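Long-range contacts in E3 SUMO-protein ligase SIZ1 (Saccharomyces cerevisiae, PDB 3I2D), which acts as an E3 ligase that attaches the ubiquitin-like modifier SUMO to septins and PCNA, using an SP-RING zinc finger that binds UBC9: residues 71-76 / 205-210; 83-88 / 96-101; 145-150 / 182-187; 158-163 / 283-288. All blocks are in the same frame, centred on the assembly; numbering follows the deposited sequence.

Contact 1: residues 71-76 / 205-210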
loop_
_atom_site.group_PDB
_atom_site.type_symbol
_atom_site.label_atom_id
_atom_site.label_comp_id
_atom_site.label_asym_id
_atom_site.label_seq_id
_atom_site.Cartn_x
_atom_site.Cartn_y
_atom_site.Cartn_z
ATOM N N SER A 71 0.609 1.123 4.606
ATOM C CA SER A 71 0.532 0.993 3.173
ATOM C C SER A 71 1.237 2.231 2.669
ATOM O O SER A 71 1.072 3.320 3.225
ATOM C CB SER A 71 -0.909 1.022 2.700
ATOM O OG SER A 71 -0.953 1.015 1.286
ATOM N N PRO A 72 2.053 2.089 1.626
ATOM C CA PRO A 72 2.740 3.274 1.116
ATOM C C PRO A 72 1.790 4.194 0.352
ATOM O O PRO A 72 2.205 5.261 -0.105
ATOM C CB PRO A 72 3.820 2.680 0.219
ATOM C CG PRO A 72 3.156 1.443 -0.310
ATOM C CD PRO A 72 2.498 0.874 0.923
ATOM N N PHE A 73 0.519 3.797 0.235
ATOM C CA PHE A 73 -0.473 4.598 -0.496
ATOM C C PHE A 73 -1.243 5.638 0.309
ATOM O O PHE A 73 -2.005 6.425 -0.246
ATOM C CB PHE A 73 -1.447 3.689 -1.254
ATOM C CG PHE A 73 -0.806 2.968 -2.388
ATOM C CD1 PHE A 73 -0.581 1.594 -2.323
ATOM C CD2 PHE A 73 -0.351 3.673 -3.496
ATOM C CE1 PHE A 73 0.089 0.937 -3.338
ATOM C CE2 PHE A 73 0.324 3.023 -4.523
ATOM C CZ PHE A 73 0.545 1.652 -4.445
ATOM N N TYR A 74 -1.067 5.627 1.619
ATOM C CA TYR A 74 -1.695 6.634 2.445
ATOM C C TYR A 74 -0.860 6.768 3.710
ATOM O O TYR A 74 -0.199 5.821 4.136
ATOM C CB TYR A 74 -3.159 6.292 2.723
ATOM C CG TYR A 74 -3.426 4.977 3.416
ATOM C CD1 TYR A 74 -3.049 4.776 4.747
ATOM C CD2 TYR A 74 -4.122 3.956 2.764
ATOM C CE1 TYR A 74 -3.360 3.597 5.414
ATOM C CE2 TYR A 74 -4.435 2.775 3.418
ATOM C CZ TYR A 74 -4.050 2.599 4.744
ATOM O OH TYR A 74 -4.328 1.416 5.390
ATOM N N LYS A 75 -0.851 7.959 4.286
ATOM C CA LYS A 75 -0.053 8.211 5.469
ATOM C C LYS A 75 -0.931 8.817 6.549
ATOM O O LYS A 75 -1.570 9.852 6.333
ATOM C CB LYS A 75 1.086 9.166 5.099
ATOM C CG LYS A 75 2.264 9.201 6.054
ATOM C CD LYS A 75 3.424 9.989 5.445
ATOM C CE LYS A 75 3.822 9.407 4.081
ATOM N NZ LYS A 75 4.995 10.074 3.429
ATOM N N ILE A 76 -0.976 8.158 7.706
ATOM C CA ILE A 76 -1.778 8.645 8.818
ATOM C C ILE A 76 -1.118 9.925 9.320
ATOM O O ILE A 76 0.036 9.913 9.758
ATOM C CB ILE A 76 -1.858 7.594 9.933
ATOM C CG1 ILE A 76 -2.695 6.412 9.448
ATOM C CG2 ILE A 76 -2.460 8.196 11.176
ATOM C CD1 ILE A 76 -2.792 5.279 10.448
ATOM N N ILE A 205 -1.257 9.015 -0.952
ATOM C CA ILE A 205 0.026 9.059 -1.632
ATOM C C ILE A 205 -0.252 8.389 -2.947
ATOM O O ILE A 205 -0.838 7.311 -3.019
ATOM C CB ILE A 205 1.155 8.339 -0.901
ATOM C CG1 ILE A 205 1.556 9.143 0.338
ATOM C CG2 ILE A 205 2.368 8.210 -1.841
ATOM C CD1 ILE A 205 2.779 8.584 1.043
ATOM N N THR A 206 0.169 9.056 -3.999
ATOM C CA THR A 206 -0.096 8.594 -5.337
ATOM C C THR A 206 0.921 7.644 -5.978
ATOM O O THR A 206 2.112 7.638 -5.639
ATOM C CB THR A 206 -0.337 9.841 -6.208
ATOM O OG1 THR A 206 -1.686 9.817 -6.664
ATOM C CG2 THR A 206 0.629 9.927 -7.368
ATOM N N PRO A 207 0.441 6.781 -6.882
ATOM C CA PRO A 207 1.336 5.844 -7.560
ATOM C C PRO A 207 2.533 6.574 -8.193
ATOM O O PRO A 207 3.677 6.149 -8.030
ATOM C CB PRO A 207 0.417 5.189 -8.592
ATOM C CG PRO A 207 -0.882 5.075 -7.817
ATOM C CD PRO A 207 -0.976 6.415 -7.091
ATOM N N GLU A 208 2.280 7.678 -8.896
ATOM C CA GLU A 208 3.361 8.439 -9.533
ATOM C C GLU A 208 4.243 9.136 -8.506
ATOM O O GLU A 208 5.407 9.407 -8.770
ATOM C CB GLU A 208 2.822 9.455 -10.560
ATOM C CG GLU A 208 1.356 9.777 -10.424
ATOM C CD GLU A 208 0.446 8.668 -10.943
ATOM O OE1 GLU A 208 -0.590 8.400 -10.284
ATOM O OE2 GLU A 208 0.753 8.085 -12.014
ATOM N N GLN A 209 3.707 9.425 -7.330
ATOM C CA GLN A 209 4.536 10.045 -6.303
ATOM C C GLN A 209 5.540 9.003 -5.861
ATOM O O GLN A 209 6.718 9.291 -5.755
ATOM C CB GLN A 209 3.728 10.450 -5.090
ATOM C CG GLN A 209 2.745 11.536 -5.311
ATOM C CD GLN A 209 2.267 12.073 -3.993
ATOM O OE1 GLN A 209 3.079 12.479 -3.164
ATOM N NE2 GLN A 209 0.954 12.077 -3.778
ATOM N N LEU A 210 5.061 7.789 -5.595
ATOM C CA LEU A 210 5.941 6.705 -5.181
ATOM C C LEU A 210 6.953 6.385 -6.265
ATOM O O LEU A 210 8.081 6.010 -5.950
ATOM C CB LEU A 210 5.152 5.444 -4.865
ATOM C CG LEU A 210 4.266 5.458 -3.634
ATOM C CD1 LEU A 210 3.774 4.055 -3.394
ATOM C CD2 LEU A 210 5.036 5.950 -2.435
#
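Phe73 and Ile205 bring their backbones together just where two strands part company: their CA atoms are 4.6 Å apart, and Ile205 N donates to Phe73 O over 2.8 Å with a nearly straight N-H...O angle of 167°. A type I turn runs from Ser71 to Tyr74. The Phe73 side chain leaves this turn with CG beside the backbone N (chi1 -69°), which carries the ring out to the start of helix 207-215. Its CE2 corner meets Leu210 CD1 at 3.8 Å and Pro207 CG at 4.1 Å; the two side chains cross Phe73 at about a right angle, their touching atoms lying oblique to the ring, while Ile205 O lies at the ring edge, 3.7 Å from CD2 of Phe73. Leu210 also reaches the proline next door, its CD1 standing 3.9 Å from Pro72 CB. On the more exposed flank, the aliphatic end of Lys75 crosses the delta methyl of Ile205. Beyond the two segments, Arg157 NH2 bonds to Ile205 O, and Leu284 of helix 276-285 packs on both Phe73 and Pro207. Lys75 and Glu203 still share backbone hydrogen bonds, which places the contact at the end of the antiparallel pairing of strands 74-90 and 195-204. Here the chain leaves the antiparallel sheet of the PINIT domain for helix 207-215, with its apolar side against helix 276-285 of the SP-RING region.

Contact 2: residues 83-88 / 96-101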
loop_
_atom_site.group_PDB
_atom_site.type_symbol
_atom_site.label_atom_id
_atom_site.label_comp_id
_atom_site.label_asym_id
_atom_site.label_seq_id
_atom_site.Cartn_x
_atom_site.Cartn_y
_atom_site.Cartn_z
ATOM N N LEU A 83 -13.262 10.732 17.460
ATOM C CA LEU A 83 -13.623 9.553 16.664
ATOM C C LEU A 83 -12.893 8.294 17.125
ATOM O O LEU A 83 -12.014 7.779 16.435
ATOM C CB LEU A 83 -13.303 9.797 15.190
ATOM C CG LEU A 83 -14.478 9.861 14.228
ATOM C CD1 LEU A 83 -13.960 10.052 12.814
ATOM C CD2 LEU A 83 -15.281 8.579 14.330
ATOM N N VAL A 84 -13.245 7.807 18.302
ATOM C CA VAL A 84 -12.629 6.604 18.832
ATOM C C VAL A 84 -13.733 5.829 19.507
ATOM O O VAL A 84 -14.280 6.260 20.523
ATOM C CB VAL A 84 -11.539 6.940 19.837
ATOM C CG1 VAL A 84 -10.952 5.663 20.418
ATOM C CG2 VAL A 84 -10.469 7.768 19.154
ATOM N N MET A 85 -14.070 4.686 18.929
ATOM C CA MET A 85 -15.145 3.861 19.460
ATOM C C MET A 85 -14.680 2.445 19.796
ATOM O O MET A 85 -13.595 2.009 19.403
ATOM C CB MET A 85 -16.283 3.814 18.438
ATOM C CG MET A 85 -16.576 5.179 17.832
ATOM S SD MET A 85 -17.697 5.161 16.419
ATOM C CE MET A 85 -16.695 4.411 15.146
ATOM N N ASN A 86 -15.509 1.731 20.541
ATOM C CA ASN A 86 -15.200 0.365 20.917
ATOM C C ASN A 86 -16.373 -0.496 20.502
ATOM O O ASN A 86 -17.528 -0.073 20.599
ATOM C CB ASN A 86 -14.999 0.264 22.423
ATOM C CG ASN A 86 -13.820 1.078 22.899
ATOM O OD1 ASN A 86 -12.678 0.610 22.878
ATOM N ND2 ASN A 86 -14.083 2.315 23.319
ATOM N N VAL A 87 -16.063 -1.685 20.000
ATOM C CA VAL A 87 -17.062 -2.650 19.589
ATOM C C VAL A 87 -17.010 -3.722 20.663
ATOM O O VAL A 87 -15.947 -4.282 20.952
ATOM C CB VAL A 87 -16.725 -3.253 18.214
ATOM C CG1 VAL A 87 -17.648 -4.424 17.911
ATOM C CG2 VAL A 87 -16.879 -2.196 17.142
ATOM N N GLU A 88 -18.154 -3.998 21.270
ATOM C CA GLU A 88 -18.225 -4.993 22.335
ATOM C C GLU A 88 -18.626 -6.381 21.861
ATOM O O GLU A 88 -19.055 -6.573 20.721
ATOM C CB GLU A 88 -19.215 -4.533 23.404
ATOM C CG GLU A 88 -18.683 -3.479 24.363
ATOM C CD GLU A 88 -19.754 -2.975 25.323
ATOM O OE1 GLU A 88 -19.389 -2.376 26.362
ATOM O OE2 GLU A 88 -20.961 -3.172 25.033
ATOM N N CYS A 96 -21.896 1.574 18.124
ATOM C CA CYS A 96 -21.099 2.601 18.743
ATOM C C CYS A 96 -21.222 3.820 17.857
ATOM O O CYS A 96 -21.317 3.722 16.634
ATOM C CB CYS A 96 -19.643 2.168 18.904
ATOM S SG CYS A 96 -18.933 1.455 17.458
ATOM N N SER A 97 -21.270 4.972 18.501
ATOM C CA SER A 97 -21.411 6.217 17.800
ATOM C C SER A 97 -20.357 7.191 18.277
ATOM O O SER A 97 -19.650 6.954 19.259
ATOM C CB SER A 97 -22.803 6.794 18.058
ATOM O OG SER A 97 -23.048 6.914 19.451
ATOM N N ALA A 98 -20.253 8.290 17.561
ATOM C CA ALA A 98 -19.309 9.320 17.908
ATOM C C ALA A 98 -19.792 10.589 17.243
ATOM O O ALA A 98 -20.368 10.564 16.154
ATOM C CB ALA A 98 -17.921 8.958 17.415
ATOM N N LYS A 99 -19.592 11.697 17.935
ATOM C CA LYS A 99 -19.967 12.993 17.416
ATOM C C LYS A 99 -18.667 13.770 17.488
ATOM O O LYS A 99 -17.908 13.644 18.464
ATOM C CB LYS A 99 -21.044 13.633 18.293
ATOM C CG LYS A 99 -22.374 12.885 18.276
ATOM C CD LYS A 99 -23.399 13.539 19.198
ATOM C CE LYS A 99 -24.773 12.891 19.079
ATOM N NZ LYS A 99 -24.774 11.461 19.499
ATOM N N PHE A 100 -18.388 14.541 16.443
ATOM C CA PHE A 100 -17.166 15.321 16.403
ATOM C C PHE A 100 -17.349 16.457 15.414
ATOM O O PHE A 100 -18.077 16.318 14.430
ATOM C CB PHE A 100 -16.001 14.413 15.971
ATOM C CG PHE A 100 -16.170 13.827 14.588
ATOM C CD1 PHE A 100 -15.566 14.424 13.483
ATOM C CD2 PHE A 100 -16.991 12.725 14.383
ATOM C CE1 PHE A 100 -15.781 13.941 12.198
ATOM C CE2 PHE A 100 -17.213 12.233 13.095
ATOM C CZ PHE A 100 -16.607 12.846 12.001
ATOM N N LYS A 101 -16.711 17.586 15.696
ATOM C CA LYS A 101 -16.752 18.737 14.800
ATOM C C LYS A 101 -15.332 18.950 14.295
ATOM O O LYS A 101 -14.372 18.867 15.061
ATOM C CB LYS A 101 -17.235 19.996 15.525
ATOM C CG LYS A 101 -18.735 20.049 15.762
ATOM C CD LYS A 101 -19.203 21.475 16.048
ATOM C CE LYS A 101 -19.184 22.351 14.787
ATOM N NZ LYS A 101 -17.827 22.550 14.180
#
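Leu83 and Phe100 form the closely packed end of this contact. Leu83 CG lies over one face of the Phe100 ring, 4.1 Å from its centroid and 24° off the normal, a CH-pi contact displaced toward the rim of the ring. The ring gets there because Phe100 CG stands between its backbone N and carbonyl carbon (chi1 62°), which turns it across the leucine. Next along, Leu83 CD2 touches Ala98 CB at 4.1 Å, and the small alanine also receives Met85 SD at 3.9 Å. Met85 CB then meets Cys96 SG at 3.7 Å, and Val87 CG2 approaches the same sulfur at 4.2 Å, a looser end to the row. The segments are joined by van der Waals packing, mostly of side chains, with no backbone bond between them, in keeping with axes that come no closer than 6.8 Å, too wide for strand pairing, although the strands run antiparallel at 169°. The backbone bonds go elsewhere: Met85 pairs with Leu197, whereas Cys96 pairs with Leu186 and Ala98 with Val184.

The outer surfaces differ sharply. Asn86, Ser97 and Lys99 start away from the partner strand and are exposed; the Asn86 OD1 atom is taken by Lys196 NZ. Two strands consecutive in the chain, each hydrogen-bonded into a different four-stranded antiparallel sheet and facing each other through apolar side chains, fit a β-sandwich, consistent with the placing of the PINIT domain among galactose-binding-like folds.

Contact 3: residues 145-150 / 182-187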
loop_
_atom_site.group_PDB
_atom_site.type_symbol
_atom_site.label_atom_id
_atom_site.label_comp_id
_atom_site.label_asym_id
_atom_site.label_seq_id
_atom_site.Cartn_x
_atom_site.Cartn_y
_atom_site.Cartn_z
ATOM N N LEU A 145 -22.015 0.894 8.471
ATOM C CA LEU A 145 -21.433 2.161 8.882
ATOM C C LEU A 145 -22.192 3.324 8.260
ATOM O O LEU A 145 -22.497 3.323 7.059
ATOM C CB LEU A 145 -19.967 2.227 8.462
ATOM C CG LEU A 145 -19.172 3.448 8.916
ATOM C CD1 LEU A 145 -19.032 3.463 10.435
ATOM C CD2 LEU A 145 -17.815 3.402 8.262
ATOM N N ARG A 146 -22.500 4.310 9.093
ATOM C CA ARG A 146 -23.207 5.495 8.648
ATOM C C ARG A 146 -22.492 6.740 9.125
ATOM O O ARG A 146 -21.967 6.791 10.243
ATOM C CB ARG A 146 -24.637 5.510 9.188
ATOM C CG ARG A 146 -25.627 4.722 8.376
ATOM C CD ARG A 146 -26.991 4.668 9.055
ATOM N NE ARG A 146 -27.923 3.897 8.243
ATOM C CZ ARG A 146 -28.451 4.329 7.099
ATOM N NH1 ARG A 146 -28.149 5.535 6.636
ATOM N NH2 ARG A 146 -29.260 3.545 6.399
ATOM N N CYS A 147 -22.456 7.736 8.254
ATOM C CA CYS A 147 -21.852 9.013 8.588
ATOM C C CYS A 147 -22.935 10.042 8.312
ATOM O O CYS A 147 -23.404 10.164 7.175
ATOM C CB CYS A 147 -20.639 9.302 7.717
ATOM S SG CYS A 147 -19.729 10.711 8.331
ATOM N N ASN A 148 -23.334 10.771 9.352
ATOM C CA ASN A 148 -24.391 11.764 9.232
ATOM C C ASN A 148 -25.567 11.154 8.460
ATOM O O ASN A 148 -25.960 11.632 7.391
ATOM C CB ASN A 148 -23.877 13.024 8.531
ATOM C CG ASN A 148 -22.692 13.653 9.251
ATOM O OD1 ASN A 148 -22.661 13.728 10.481
ATOM N ND2 ASN A 148 -21.716 14.127 8.481
ATOM N N ASN A 149 -26.090 10.063 9.015
ATOM C CA ASN A 149 -27.237 9.333 8.484
ATOM C C ASN A 149 -27.118 8.689 7.100
ATOM O O ASN A 149 -28.104 8.152 6.590
ATOM C CB ASN A 149 -28.481 10.229 8.526
ATOM C CG ASN A 149 -29.774 9.429 8.536
ATOM O OD1 ASN A 149 -29.980 8.586 9.409
ATOM N ND2 ASN A 149 -30.653 9.689 7.567
ATOM N N VAL A 150 -25.931 8.728 6.496
ATOM C CA VAL A 150 -25.729 8.108 5.179
ATOM C C VAL A 150 -24.867 6.850 5.310
ATOM O O VAL A 150 -23.837 6.859 5.996
ATOM C CB VAL A 150 -25.009 9.052 4.187
ATOM C CG1 VAL A 150 -25.072 8.469 2.778
ATOM C CG2 VAL A 150 -25.626 10.431 4.231
ATOM N N ASN A 182 -20.695 16.381 13.358
ATOM C CA ASN A 182 -20.755 15.195 12.518
ATOM C C ASN A 182 -21.111 14.007 13.382
ATOM O O ASN A 182 -20.776 13.964 14.566
ATOM C CB ASN A 182 -19.401 14.932 11.862
ATOM C CG ASN A 182 -19.143 15.830 10.680
ATOM O OD1 ASN A 182 -19.844 15.763 9.662
ATOM N ND2 ASN A 182 -18.131 16.682 10.801
ATOM N N ASN A 183 -21.786 13.035 12.791
ATOM C CA ASN A 183 -22.156 11.852 13.541
ATOM C C ASN A 183 -21.840 10.572 12.780
ATOM O O ASN A 183 -22.297 10.369 11.654
ATOM C CB ASN A 183 -23.640 11.890 13.899
ATOM C CG ASN A 183 -23.917 11.275 15.251
ATOM O OD1 ASN A 183 -23.860 10.052 15.426
ATOM N ND2 ASN A 183 -24.201 12.128 16.230
ATOM N N VAL A 184 -21.045 9.717 13.408
ATOM C CA VAL A 184 -20.661 8.447 12.823
ATOM C C VAL A 184 -21.262 7.348 13.663
ATOM O O VAL A 184 -21.196 7.391 14.886
ATOM C CB VAL A 184 -19.148 8.260 12.831
ATOM C CG1 VAL A 184 -18.799 6.898 12.267
ATOM C CG2 VAL A 184 -18.495 9.352 12.021
ATOM N N GLU A 185 -21.841 6.352 13.013
ATOM C CA GLU A 185 -22.427 5.256 13.758
ATOM C C GLU A 185 -22.104 3.913 13.116
ATOM O O GLU A 185 -22.308 3.723 11.916
ATOM C CB GLU A 185 -23.934 5.447 13.834
ATOM C CG GLU A 185 -24.615 4.612 14.895
ATOM C CD GLU A 185 -26.080 4.982 15.052
ATOM O OE1 GLU A 185 -26.369 6.172 15.337
ATOM O OE2 GLU A 185 -26.938 4.084 14.886
ATOM N N LEU A 186 -21.568 2.994 13.917
ATOM C CA LEU A 186 -21.252 1.652 13.439
ATOM C C LEU A 186 -22.200 0.660 14.100
ATOM O O LEU A 186 -22.246 0.538 15.321
ATOM C CB LEU A 186 -19.819 1.246 13.787
ATOM C CG LEU A 186 -19.472 -0.195 13.382
ATOM C CD1 LEU A 186 -19.244 -0.295 11.877
ATOM C CD2 LEU A 186 -18.221 -0.629 14.119
ATOM N N ILE A 187 -22.963 -0.039 13.283
ATOM C CA ILE A 187 -23.886 -1.028 13.786
ATOM C C ILE A 187 -23.287 -2.395 13.497
ATOM O O ILE A 187 -22.990 -2.715 12.348
ATOM C CB ILE A 187 -25.231 -0.932 13.072
ATOM C CG1 ILE A 187 -25.848 0.444 13.327
ATOM C CG2 ILE A 187 -26.150 -2.043 13.546
ATOM C CD1 ILE A 187 -27.186 0.612 12.677
HETATM O O HOH W 1 -25.045 8.941 11.361
#
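Asn148 faces Asn182 and Asn183 with three hydrogen bonds. Its backbone N donates to Asn183 O at 2.6 Å, almost straight (176°); its OD1 accepts Asn183 N at 2.6 Å; and its ND2 gives to a lone pair of Asn182 OD1 at 2.8 Å. The two side-chain amides are 29° from coplanar, and Asn148 CG, beside its backbone N (chi1 -58°), brings the amide alongside the strand. Next to this, Arg146 and Glu185 make a hydrogen-bonded antiparallel pair, N to O at 2.9 Å from Arg146 and 2.8 Å from Glu185. The opposite face of the sheet is apolar: Leu145 CD1 lies 3.9 Å from Val184 CG1 and 4.0 Å from Leu186 CD1.

What sets Asn148 is the type I' turn from Cys147 to Val150, where a water bridges Asn149 N and Asn183 O. Further out, Asn148 ND2 also gives to His174 O, and Asn182 OD1 also accepts Lys176 N. The Arg146 guanidinium pairs with Glu144, while Glu185 OE2 stays 6.7 Å from Arg146 NE. The strand pairing thus continues past the last regular bridge: Asn148 OD1 takes the place of a backbone carbonyl for Asn183 N, while its own N still bonds to Asn183 O.

Contact 4: residues 158-163 / 283-288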
loop_
_atom_site.group_PDB
_atom_site.type_symbol
_atom_site.label_atom_id
_atom_site.label_comp_id
_atom_site.label_asym_id
_atom_site.label_seq_id
_atom_site.Cartn_x
_atom_site.Cartn_y
_atom_site.Cartn_z
ATOM N N GLY A 158 -8.210 2.519 -3.604
ATOM C CA GLY A 158 -7.812 1.282 -4.252
ATOM C C GLY A 158 -8.276 0.093 -3.455
ATOM O O GLY A 158 -9.462 -0.052 -3.180
ATOM N N PHE A 159 -7.333 -0.764 -3.087
ATOM C CA PHE A 159 -7.624 -1.940 -2.283
ATOM C C PHE A 159 -8.906 -2.642 -2.696
ATOM O O PHE A 159 -9.735 -2.964 -1.849
ATOM C CB PHE A 159 -7.711 -1.523 -0.818
ATOM C CG PHE A 159 -6.566 -0.664 -0.383
ATOM C CD1 PHE A 159 -6.615 0.711 -0.547
ATOM C CD2 PHE A 159 -5.411 -1.237 0.148
ATOM C CE1 PHE A 159 -5.530 1.503 -0.188
ATOM C CE2 PHE A 159 -4.322 -0.454 0.508
ATOM C CZ PHE A 159 -4.382 0.918 0.339
ATOM N N LYS A 160 -9.070 -2.898 -3.989
ATOM C CA LYS A 160 -10.294 -3.540 -4.437
ATOM C C LYS A 160 -10.232 -5.052 -4.250
ATOM O O LYS A 160 -11.243 -5.742 -4.332
ATOM C CB LYS A 160 -10.598 -3.172 -5.901
ATOM C CG LYS A 160 -9.646 -3.753 -6.888
ATOM C CD LYS A 160 -10.260 -3.854 -8.281
ATOM C CE LYS A 160 -10.380 -2.511 -8.981
ATOM N NZ LYS A 160 -10.517 -2.733 -10.453
ATOM N N SER A 161 -9.037 -5.557 -3.980
ATOM C CA SER A 161 -8.818 -6.986 -3.759
ATOM C C SER A 161 -9.145 -7.360 -2.315
ATOM O O SER A 161 -9.295 -8.534 -1.990
ATOM C CB SER A 161 -7.358 -7.331 -4.001
ATOM O OG SER A 161 -6.569 -6.770 -2.961
ATOM N N LYS A 162 -9.237 -6.358 -1.450
ATOM C CA LYS A 162 -9.518 -6.590 -0.045
ATOM C C LYS A 162 -10.999 -6.413 0.244
ATOM O O LYS A 162 -11.600 -5.399 -0.130
ATOM C CB LYS A 162 -8.754 -5.585 0.812
ATOM C CG LYS A 162 -7.254 -5.563 0.650
ATOM C CD LYS A 162 -6.590 -6.530 1.602
ATOM C CE LYS A 162 -5.154 -6.123 1.838
ATOM N NZ LYS A 162 -5.104 -4.714 2.349
ATOM N N PRO A 163 -11.609 -7.388 0.935
ATOM C CA PRO A 163 -13.034 -7.245 1.242
ATOM C C PRO A 163 -13.189 -6.000 2.115
ATOM O O PRO A 163 -12.210 -5.492 2.649
ATOM C CB PRO A 163 -13.357 -8.536 1.985
ATOM C CG PRO A 163 -12.051 -8.895 2.630
ATOM C CD PRO A 163 -11.036 -8.584 1.568
ATOM N N GLN A 283 -0.375 -2.515 -7.502
ATOM C CA GLN A 283 -0.372 -2.699 -6.056
ATOM C C GLN A 283 -1.478 -1.874 -5.384
ATOM O O GLN A 283 -2.095 -2.319 -4.414
ATOM C CB GLN A 283 1.001 -2.320 -5.458
ATOM C CG GLN A 283 2.110 -3.279 -5.828
ATOM C CD GLN A 283 1.702 -4.731 -5.617
ATOM O OE1 GLN A 283 1.364 -5.134 -4.512
ATOM N NE2 GLN A 283 1.725 -5.517 -6.686
ATOM N N LEU A 284 -1.740 -0.677 -5.903
ATOM C CA LEU A 284 -2.760 0.160 -5.296
ATOM C C LEU A 284 -4.121 -0.502 -5.368
ATOM O O LEU A 284 -4.920 -0.363 -4.457
ATOM C CB LEU A 284 -2.816 1.529 -5.966
ATOM C CG LEU A 284 -4.046 2.355 -5.584
ATOM C CD1 LEU A 284 -4.008 2.718 -4.099
ATOM C CD2 LEU A 284 -4.101 3.584 -6.456
ATOM N N GLN A 285 -4.384 -1.231 -6.445
ATOM C CA GLN A 285 -5.661 -1.902 -6.610
ATOM C C GLN A 285 -5.681 -3.282 -5.959
ATOM O O GLN A 285 -6.660 -3.674 -5.315
ATOM C CB GLN A 285 -5.976 -2.087 -8.090
ATOM C CG GLN A 285 -6.076 -0.815 -8.899
ATOM C CD GLN A 285 -7.030 0.183 -8.303
ATOM O OE1 GLN A 285 -8.059 -0.176 -7.745
ATOM N NE2 GLN A 285 -6.692 1.452 -8.425
ATOM N N ILE A 286 -4.595 -4.019 -6.142
ATOM C CA ILE A 286 -4.476 -5.383 -5.633
ATOM C C ILE A 286 -3.125 -5.550 -4.921
ATOM O O ILE A 286 -2.183 -6.090 -5.489
ATOM C CB ILE A 286 -4.591 -6.365 -6.833
ATOM C CG1 ILE A 286 -5.897 -6.079 -7.582
ATOM C CG2 ILE A 286 -4.552 -7.808 -6.360
ATOM C CD1 ILE A 286 -5.953 -6.603 -9.003
ATOM N N PRO A 287 -3.028 -5.090 -3.665
ATOM C CA PRO A 287 -1.819 -5.143 -2.826
ATOM C C PRO A 287 -1.295 -6.526 -2.470
ATOM O O PRO A 287 -1.686 -7.109 -1.468
ATOM C CB PRO A 287 -2.226 -4.348 -1.589
ATOM C CG PRO A 287 -3.667 -4.699 -1.463
ATOM C CD PRO A 287 -4.169 -4.581 -2.886
ATOM N N THR A 288 -0.396 -7.024 -3.305
ATOM C CA THR A 288 0.225 -8.319 -3.121
ATOM C C THR A 288 1.685 -8.117 -2.736
ATOM O O THR A 288 2.240 -8.885 -1.966
ATOM C CB THR A 288 0.191 -9.118 -4.415
ATOM O OG1 THR A 288 0.976 -8.442 -5.411
ATOM C CG2 THR A 288 -1.236 -9.265 -4.894
#
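Phe159 and Pro287 cross at about a right angle where a loop of the PINIT domain docks against the C-terminal end of helix 276-285 of the SP-RING zinc finger, a domain-domain interface. Pro287 CG lies 4.2 Å from Phe159 CD2, and the Phe159 ring stands with Leu284 O over one face. The same Pro287 CG is also met by Lys162, whose CE lies 3.9 Å away; bends at chi2 (-89°) and again at chi4 bring the end of the lysine in to the proline. Lys160 runs slantwise over Gln285, bringing its CE within 3.5 Å of Gln285 OE1. Ser161 points toward the partner, its CB 3.7 Å from Ile286 CG2.

Backbone bonds tie the loop down between these side chains. Phe159 N donates to Leu284 O at 2.8 Å and Lys160 N to Gln285 O at 2.9 Å; Ser161 N adds a weak bond to the latter oxygen. Ser71 packs on Phe159 from outside the two segments, and Lys167 NZ takes up Phe159 O. Within the SP-RING segment, the side chain of Gln283 reaches across the turn, its OE1 accepting Thr288 N at 2.9 Å.

In the fold
Contacts 2 and 3 lie together in the PINIT β-sandwich, about 10 Å between centres. Strands 93-100 and 182-191 lie side by side in one sheet, so contact 2 joins that sheet to the other across the sandwich while contact 3 joins strands within it. Contacts 1 and 4, centres 13 Å apart, instead sit where PINIT meets SP-RING, and Tyr74 of contact 1 touches Phe159 of contact 4. Contact 2 is the buried one, without hydrogen bonds between its strands; the other three are partly buried and combine backbone bonds with side-chain packing, contact 3 adding amide bonds. Strand 74-90 serves contacts 1 and 2, whose centres are about 27 Å apart.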